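Local coordinates for protein pectinesterase (PDB 5C1E) that demethylates pectin, hydrolysing the methyl esters of its galacturonosyl units to free acid and methanol, and is presumably involved in maceration of plant tissue, at residues F101-N105 against I106-N110; Y198-N202 against C203-A207; K206-S209 against G210-L213. All blocks are in the same frame, centred on the assembly; numbering follows the deposited sequence.

Contact 1: residues F101-N105 against I106-N110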
loop_
_atom_site.group_PDB
_atom_site.type_symbol
_atom_site.label_atom_id
_atom_site.label_comp_id
_atom_site.label_asym_id
_atom_site.label_seq_id
_atom_site.Cartn_x
_atom_site.Cartn_y
_atom_site.Cartn_z
ATOM N N PHE A 101 -2.857 -0.521 -13.644
ATOM C CA PHE A 101 -2.756 0.858 -13.173
ATOM C C PHE A 101 -1.388 1.099 -12.505
ATOM O O PHE A 101 -0.873 0.234 -11.774
ATOM C CB PHE A 101 -3.889 1.140 -12.176
ATOM C CG PHE A 101 -3.846 2.507 -11.556
ATOM C CD1 PHE A 101 -4.166 3.638 -12.300
ATOM C CD2 PHE A 101 -3.529 2.665 -10.204
ATOM C CE1 PHE A 101 -4.155 4.898 -11.716
ATOM C CE2 PHE A 101 -3.526 3.913 -9.616
ATOM C CZ PHE A 101 -3.828 5.039 -10.377
ATOM N N SER A 102 -0.814 2.269 -12.767
ATOM C CA SER A 102 0.408 2.708 -12.087
ATOM C C SER A 102 0.198 4.100 -11.538
ATOM O O SER A 102 -0.423 4.937 -12.201
ATOM C CB SER A 102 1.592 2.707 -13.043
ATOM O OG SER A 102 1.756 1.441 -13.614
ATOM N N MET A 103 0.711 4.361 -10.338
ATOM C CA MET A 103 0.606 5.686 -9.750
ATOM C C MET A 103 1.983 6.100 -9.223
ATOM O O MET A 103 2.687 5.291 -8.608
ATOM C CB MET A 103 -0.462 5.712 -8.654
ATOM C CG MET A 103 -0.748 7.107 -8.116
ATOM S SD MET A 103 -2.243 7.160 -7.114
ATOM C CE MET A 103 -1.683 6.487 -5.563
ATOM N N TYR A 104 2.369 7.337 -9.521
ATOM C CA TYR A 104 3.678 7.874 -9.168
ATOM C C TYR A 104 3.529 9.157 -8.397
ATOM O O TYR A 104 2.898 10.110 -8.876
ATOM C CB TYR A 104 4.518 8.202 -10.418
ATOM C CG TYR A 104 4.954 7.026 -11.242
ATOM C CD1 TYR A 104 4.084 6.448 -12.161
ATOM C CD2 TYR A 104 6.243 6.476 -11.116
ATOM C CE1 TYR A 104 4.469 5.372 -12.915
ATOM C CE2 TYR A 104 6.642 5.407 -11.906
ATOM C CZ TYR A 104 5.740 4.872 -12.803
ATOM O OH TYR A 104 6.054 3.805 -13.583
ATOM N N ASN A 105 4.145 9.195 -7.220
ATOM C CA ASN A 105 4.302 10.446 -6.460
ATOM C C ASN A 105 2.999 11.172 -6.119
ATOM O O ASN A 105 2.868 12.383 -6.334
ATOM C CB ASN A 105 5.265 11.367 -7.212
ATOM C CG ASN A 105 6.544 10.671 -7.572
ATOM O OD1 ASN A 105 6.847 10.451 -8.749
ATOM N ND2 ASN A 105 7.306 10.295 -6.559
ATOM N N ILE A 106 2.047 10.404 -5.585
ATOM C CA ILE A 106 0.757 10.932 -5.130
ATOM C C ILE A 106 0.533 10.486 -3.690
ATOM O O ILE A 106 0.852 9.343 -3.339
ATOM C CB ILE A 106 -0.373 10.479 -6.072
ATOM C CG1 ILE A 106 -0.186 11.207 -7.417
ATOM C CG2 ILE A 106 -1.737 10.734 -5.437
ATOM C CD1 ILE A 106 -1.364 11.323 -8.301
ATOM N N ASN A 107 0.036 11.398 -2.859
ATOM C CA ASN A 107 -0.399 11.058 -1.507
ATOM C C ASN A 107 -1.906 10.792 -1.515
ATOM O O ASN A 107 -2.655 11.564 -2.106
ATOM C CB ASN A 107 -0.143 12.197 -0.520
ATOM C CG ASN A 107 1.306 12.611 -0.459
ATOM O OD1 ASN A 107 2.211 11.879 -0.857
ATOM N ND2 ASN A 107 1.531 13.804 0.021
ATOM N N VAL A 108 -2.321 9.725 -0.844
ATOM C CA VAL A 108 -3.722 9.392 -0.660
ATOM C C VAL A 108 -4.013 9.235 0.818
ATOM O O VAL A 108 -3.299 8.517 1.533
ATOM C CB VAL A 108 -4.122 8.083 -1.412
ATOM C CG1 VAL A 108 -5.609 7.775 -1.232
ATOM C CG2 VAL A 108 -3.800 8.201 -2.891
ATOM N N GLU A 109 -5.079 9.882 1.279
ATOM C CA GLU A 109 -5.430 9.818 2.681
ATOM C C GLU A 109 -6.918 9.678 2.907
ATOM O O GLU A 109 -7.728 10.111 2.104
ATOM C CB GLU A 109 -4.897 11.031 3.441
ATOM C CG GLU A 109 -5.413 12.354 2.947
ATOM C CD GLU A 109 -5.036 13.510 3.868
ATOM O OE1 GLU A 109 -5.917 14.357 4.177
ATOM O OE2 GLU A 109 -3.855 13.557 4.279
ATOM N N ASN A 110 -7.242 9.011 3.997
ATOM C CA ASN A 110 -8.590 9.065 4.568
ATOM C C ASN A 110 -8.445 9.809 5.898
ATOM O O ASN A 110 -7.680 9.385 6.750
ATOM C CB ASN A 110 -9.178 7.660 4.742
ATOM C CG ASN A 110 -10.656 7.684 5.146
ATOM O OD1 ASN A 110 -11.062 8.471 5.985
ATOM N ND2 ASN A 110 -11.461 6.819 4.545
#
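The ring of Y104 and the amide of N105 are the flat groups beside I106 at this bend. The Y104 ring turns away from the bend: Y131 of strand 128-131 stacks on it, the ring of Y60 from the flanking strand 57-61 meets it with the planes at about 30°, and at its rim OH hydrogen-bonds D296. These tyrosines belong to successive strands of one parallel sheet, a ladder on the outside of the right-handed parallel beta-helix that is the fold of pectin methylesterases. The N105 amide is gripped at both ends: OD1 accepts from R3, ND2 donates to the carbonyl of T66. With both ends tied, its rotation should be well fixed.

N105 is also where the chain turns the corner from strand 102-104 to strand 107-110. Its positive phi of 58° puts one left-handed helical residue between two extended ones, so the second strand leaves roughly at right angles to the first.

Inside the corner the packing is apolar. M103 reaches over I106 at about a right angle, its CG 4.0 Å from I106 CB. The sulfur follows, with M103 SD 3.9 Å from I106 CB and 4.0 Å from I106 CG2. F130 and F135 also touch M103, while I106 rests on L59, so neighbouring strands cover both residues and the corner is buried in the core. The methionine chain bends at its CG-SD bond (chi3 79°), and that bend swings the methyl across to the following strand, where M103 CE meets V108 CG2 at 3.8 Å.

Contact 2: residues Y198-N202 against C203-A207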
loop_
_atom_site.group_PDB
_atom_site.type_symbol
_atom_site.label_atom_id
_atom_site.label_comp_id
_atom_site.label_asym_id
_atom_site.label_seq_id
_atom_site.Cartn_x
_atom_site.Cartn_y
_atom_site.Cartn_z
ATOM N N TYR A 198 2.267 -11.794 1.117
ATOM C CA TYR A 198 2.839 -10.464 1.337
ATOM C C TYR A 198 4.345 -10.650 1.531
ATOM O O TYR A 198 4.782 -11.451 2.387
ATOM C CB TYR A 198 2.371 -9.806 2.629
ATOM C CG TYR A 198 0.916 -9.373 2.756
ATOM C CD1 TYR A 198 -0.110 -9.922 1.974
ATOM C CD2 TYR A 198 0.567 -8.457 3.748
ATOM C CE1 TYR A 198 -1.429 -9.513 2.134
ATOM C CE2 TYR A 198 -0.736 -8.057 3.934
ATOM C CZ TYR A 198 -1.731 -8.580 3.140
ATOM O OH TYR A 198 -2.997 -8.159 3.371
ATOM N N ALA A 199 5.116 -9.860 0.810
ATOM C CA ALA A 199 6.557 -9.788 1.031
ATOM C C ALA A 199 6.924 -8.346 1.335
ATOM O O ALA A 199 6.694 -7.454 0.517
ATOM C CB ALA A 199 7.317 -10.293 -0.185
ATOM N N ILE A 200 7.506 -8.124 2.516
ATOM C CA ILE A 200 7.996 -6.798 2.903
ATOM C C ILE A 200 9.521 -6.853 2.855
ATOM O O ILE A 200 10.143 -7.521 3.679
ATOM C CB ILE A 200 7.439 -6.399 4.276
ATOM C CG1 ILE A 200 5.931 -6.212 4.129
ATOM C CG2 ILE A 200 8.104 -5.128 4.780
ATOM C CD1 ILE A 200 5.173 -6.308 5.409
ATOM N N ASP A 201 10.093 -6.196 1.847
ATOM C CA ASP A 201 11.499 -6.388 1.476
ATOM C C ASP A 201 12.292 -5.094 1.479
ATOM O O ASP A 201 11.924 -4.124 0.817
ATOM C CB ASP A 201 11.600 -7.025 0.087
ATOM C CG ASP A 201 13.036 -7.259 -0.346
ATOM O OD1 ASP A 201 13.612 -8.295 0.026
ATOM O OD2 ASP A 201 13.571 -6.420 -1.086
ATOM N N ASN A 202 13.407 -5.087 2.203
ATOM C CA ASN A 202 14.236 -3.876 2.309
ATOM C C ASN A 202 13.401 -2.653 2.688
ATOM O O ASN A 202 13.583 -1.560 2.150
ATOM C CB ASN A 202 15.011 -3.649 0.992
ATOM C CG ASN A 202 16.151 -4.642 0.799
ATOM O OD1 ASN A 202 16.033 -5.652 0.081
ATOM N ND2 ASN A 202 17.273 -4.354 1.434
ATOM N N CYS A 203 12.459 -2.844 3.609
ATOM C CA CYS A 203 11.654 -1.742 4.103
ATOM C C CYS A 203 12.170 -1.264 5.454
ATOM O O CYS A 203 13.043 -1.880 6.069
ATOM C CB CYS A 203 10.181 -2.148 4.199
ATOM S SG CYS A 203 9.419 -2.519 2.593
ATOM N N ASN A 204 11.620 -0.145 5.887
ATOM C CA ASN A 204 11.926 0.438 7.168
ATOM C C ASN A 204 10.641 0.577 7.970
ATOM O O ASN A 204 9.726 1.308 7.574
ATOM C CB ASN A 204 12.554 1.804 6.979
ATOM C CG ASN A 204 13.029 2.390 8.281
ATOM O OD1 ASN A 204 13.645 1.693 9.100
ATOM N ND2 ASN A 204 12.753 3.668 8.488
ATOM N N ILE A 205 10.570 -0.146 9.081
ATOM C CA ILE A 205 9.375 -0.151 9.939
ATOM C C ILE A 205 9.695 0.714 11.178
ATOM O O ILE A 205 10.654 0.439 11.887
ATOM C CB ILE A 205 9.001 -1.595 10.366
ATOM C CG1 ILE A 205 8.383 -2.410 9.219
ATOM C CG2 ILE A 205 7.963 -1.571 11.480
ATOM C CD1 ILE A 205 9.239 -2.562 7.987
ATOM N N LYS A 206 8.901 1.744 11.427
ATOM C CA LYS A 206 9.182 2.670 12.530
ATOM C C LYS A 206 7.917 3.384 13.006
ATOM O O LYS A 206 6.898 3.370 12.322
ATOM C CB LYS A 206 10.222 3.710 12.089
ATOM C CG LYS A 206 9.809 4.490 10.843
ATOM C CD LYS A 206 10.762 5.645 10.561
ATOM C CE LYS A 206 10.720 6.084 9.106
ATOM N NZ LYS A 206 9.641 7.071 8.856
ATOM N N ALA A 207 8.001 3.998 14.184
ATOM C CA ALA A 207 6.925 4.839 14.705
ATOM C C ALA A 207 6.833 6.165 13.954
ATOM O O ALA A 207 7.830 6.683 13.436
ATOM C CB ALA A 207 7.146 5.124 16.186
#
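I200 and C203 meet inside a bend in the chain, the isoleucine directing its branch methyl at the cysteine. I200 CG2 lies 3.6 Å from C203 SG and 3.7 Å from C203 CB, so this one methyl sits against the whole short cysteine side chain. The I200 torsion accounts for it: at chi1 -67° CG2 is the branch opposite the backbone N and beside the carbonyl carbon, leaning onward along the chain toward C203. I205 comes in from the far strand more loosely. Its outer chain folds back (chi2 58°), and I205 CD1 ends 4.3 Å from I200 CG2, so the same methyl has cysteine close by and isoleucine at longer range. Around them I176, F171 and Y231 touch I200, and I205 reaches I184, all contributions from neighbouring strands.

This is a corner of the parallel beta-helix, where strand 198-201 of one sheet hands over to strand 204-207 of the next. The change of direction falls at N202, which takes a left-handed helical backbone with phi 50°. The amide that follows is bonded outward along the helix rather than round the bend: C203 N donates a hydrogen bond to S234 OG, which also makes a weak hydrogen bond with the carbonyl of I200. S234, on the following turn of the helix, thus links to both arms of the corner, though only weakly at I200 O.

The polar side of the bend looks the other way. D201 turns away from C203, and its OD1 takes hydrogen bonds from both Q232 NE2 and N233 ND2. A sulfate ion, probably from the crystallisation liquor, lies about 4 Å from the D201 side chain.

Contact 3: residues K206-S209 against G210-L213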
loop_
_atom_site.group_PDB
_atom_site.type_symbol
_atom_site.label_atom_id
_atom_site.label_comp_id
_atom_site.label_asym_id
_atom_site.label_seq_id
_atom_site.Cartn_x
_atom_site.Cartn_y
_atom_site.Cartn_z
ATOM N N LYS A 206 8.901 1.744 11.427
ATOM C CA LYS A 206 9.182 2.670 12.530
ATOM C C LYS A 206 7.917 3.384 13.006
ATOM O O LYS A 206 6.898 3.370 12.322
ATOM C CB LYS A 206 10.222 3.710 12.089
ATOM C CG LYS A 206 9.809 4.490 10.843
ATOM C CD LYS A 206 10.762 5.645 10.561
ATOM C CE LYS A 206 10.720 6.084 9.106
ATOM N NZ LYS A 206 9.641 7.071 8.856
ATOM N N ALA A 207 8.001 3.998 14.184
ATOM C CA ALA A 207 6.925 4.839 14.705
ATOM C C ALA A 207 6.833 6.165 13.954
ATOM O O ALA A 207 7.830 6.683 13.436
ATOM C CB ALA A 207 7.146 5.124 16.186
ATOM N N ALA A 208 5.623 6.714 13.901
ATOM C CA ALA A 208 5.414 8.081 13.444
ATOM C C ALA A 208 6.119 9.015 14.418
ATOM O O ALA A 208 6.287 8.681 15.596
ATOM C CB ALA A 208 3.933 8.407 13.393
ATOM N N SER A 209 6.550 10.179 13.944
ATOM C CA SER A 209 7.243 11.094 14.830
ATOM C C SER A 209 6.264 11.545 15.924
ATOM O O SER A 209 5.079 11.682 15.680
ATOM C CB SER A 209 7.831 12.271 14.056
ATOM O OG SER A 209 6.810 12.985 13.405
ATOM N N GLY A 210 6.763 11.696 17.146
ATOM C CA GLY A 210 5.929 12.133 18.272
ATOM C C GLY A 210 5.086 11.068 18.966
ATOM O O GLY A 210 4.463 11.359 19.979
ATOM N N VAL A 211 5.056 9.847 18.431
ATOM C CA VAL A 211 4.280 8.773 19.044
ATOM C C VAL A 211 5.235 7.727 19.627
ATOM O O VAL A 211 6.193 7.287 18.969
ATOM C CB VAL A 211 3.258 8.161 18.055
ATOM C CG1 VAL A 211 3.916 7.213 17.071
ATOM C CG2 VAL A 211 2.150 7.448 18.810
ATOM N N SER A 212 4.983 7.357 20.883
ATOM C CA SER A 212 5.790 6.365 21.604
ATOM C C SER A 212 5.050 5.023 21.619
ATOM O O SER A 212 3.983 4.891 22.236
ATOM C CB SER A 212 6.054 6.825 23.040
ATOM O OG SER A 212 4.832 7.151 23.687
ATOM N N LEU A 213 5.647 4.036 20.961
ATOM C CA LEU A 213 5.012 2.747 20.712
ATOM C C LEU A 213 5.972 1.586 20.963
ATOM O O LEU A 213 5.839 0.534 20.348
ATOM C CB LEU A 213 4.542 2.694 19.262
ATOM C CG LEU A 213 3.460 3.699 18.863
ATOM C CD1 LEU A 213 3.190 3.607 17.373
ATOM C CD2 LEU A 213 2.182 3.462 19.655
HETATM O O HOH W 1 8.512 8.205 17.547
#
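A207 packs against V211 and L213, and A208 against V211, where strand 204-207 runs out into a type II beta turn from A208 to V211, opening the loop that carries the coil of the beta-helix on to strand 217-220. The tighter side is the mouth of the turn. A207 CB lies 3.7 Å from V211 O, and the same methyl meets L213 CD1 more distantly, at 4.4 Å. L213 is buried; I239 touches both it and A207, and S178 of the neighbouring strand also touches the leucine, so this side rests on the body of the protein. The V211 side chain lies next to both alanines, but it was modelled in two conformers, so its closest approaches are doubtful.

On the other side, S209 and G210 form the exposed tip of the turn. G210 has a positive phi of 82°, as the third residue of a type II turn requires and glycine readily accepts.

The bond that closes the turn is weak: V211 N donates to A208 O over 3.3 Å, fairly straight at 162°. A water also bridges the two arms, donating one proton to A208 O at 3.0 Å and the other to V211 O at 2.9 Å.

How the contacts relate
Contacts 1 and 2 repeat the same sheet-to-sheet turn on separate coils of the beta-helix: each joins a strand of the ten-strand parallel sheet to one of the eight-strand sheet, and in both sheets three strands lie between them. Their centres are about 19 Å apart, on opposite sides of the centre of the chain, without touching. Contact 3 follows contact 2 directly, sharing K206 and A207 on strand 204-207, with centres about 15 Å apart; its centre is about 23 Å from that of contact 1. Along the chain the path therefore runs from buried corner to partly buried corner to surface turn, all away from the predicted active-site residue.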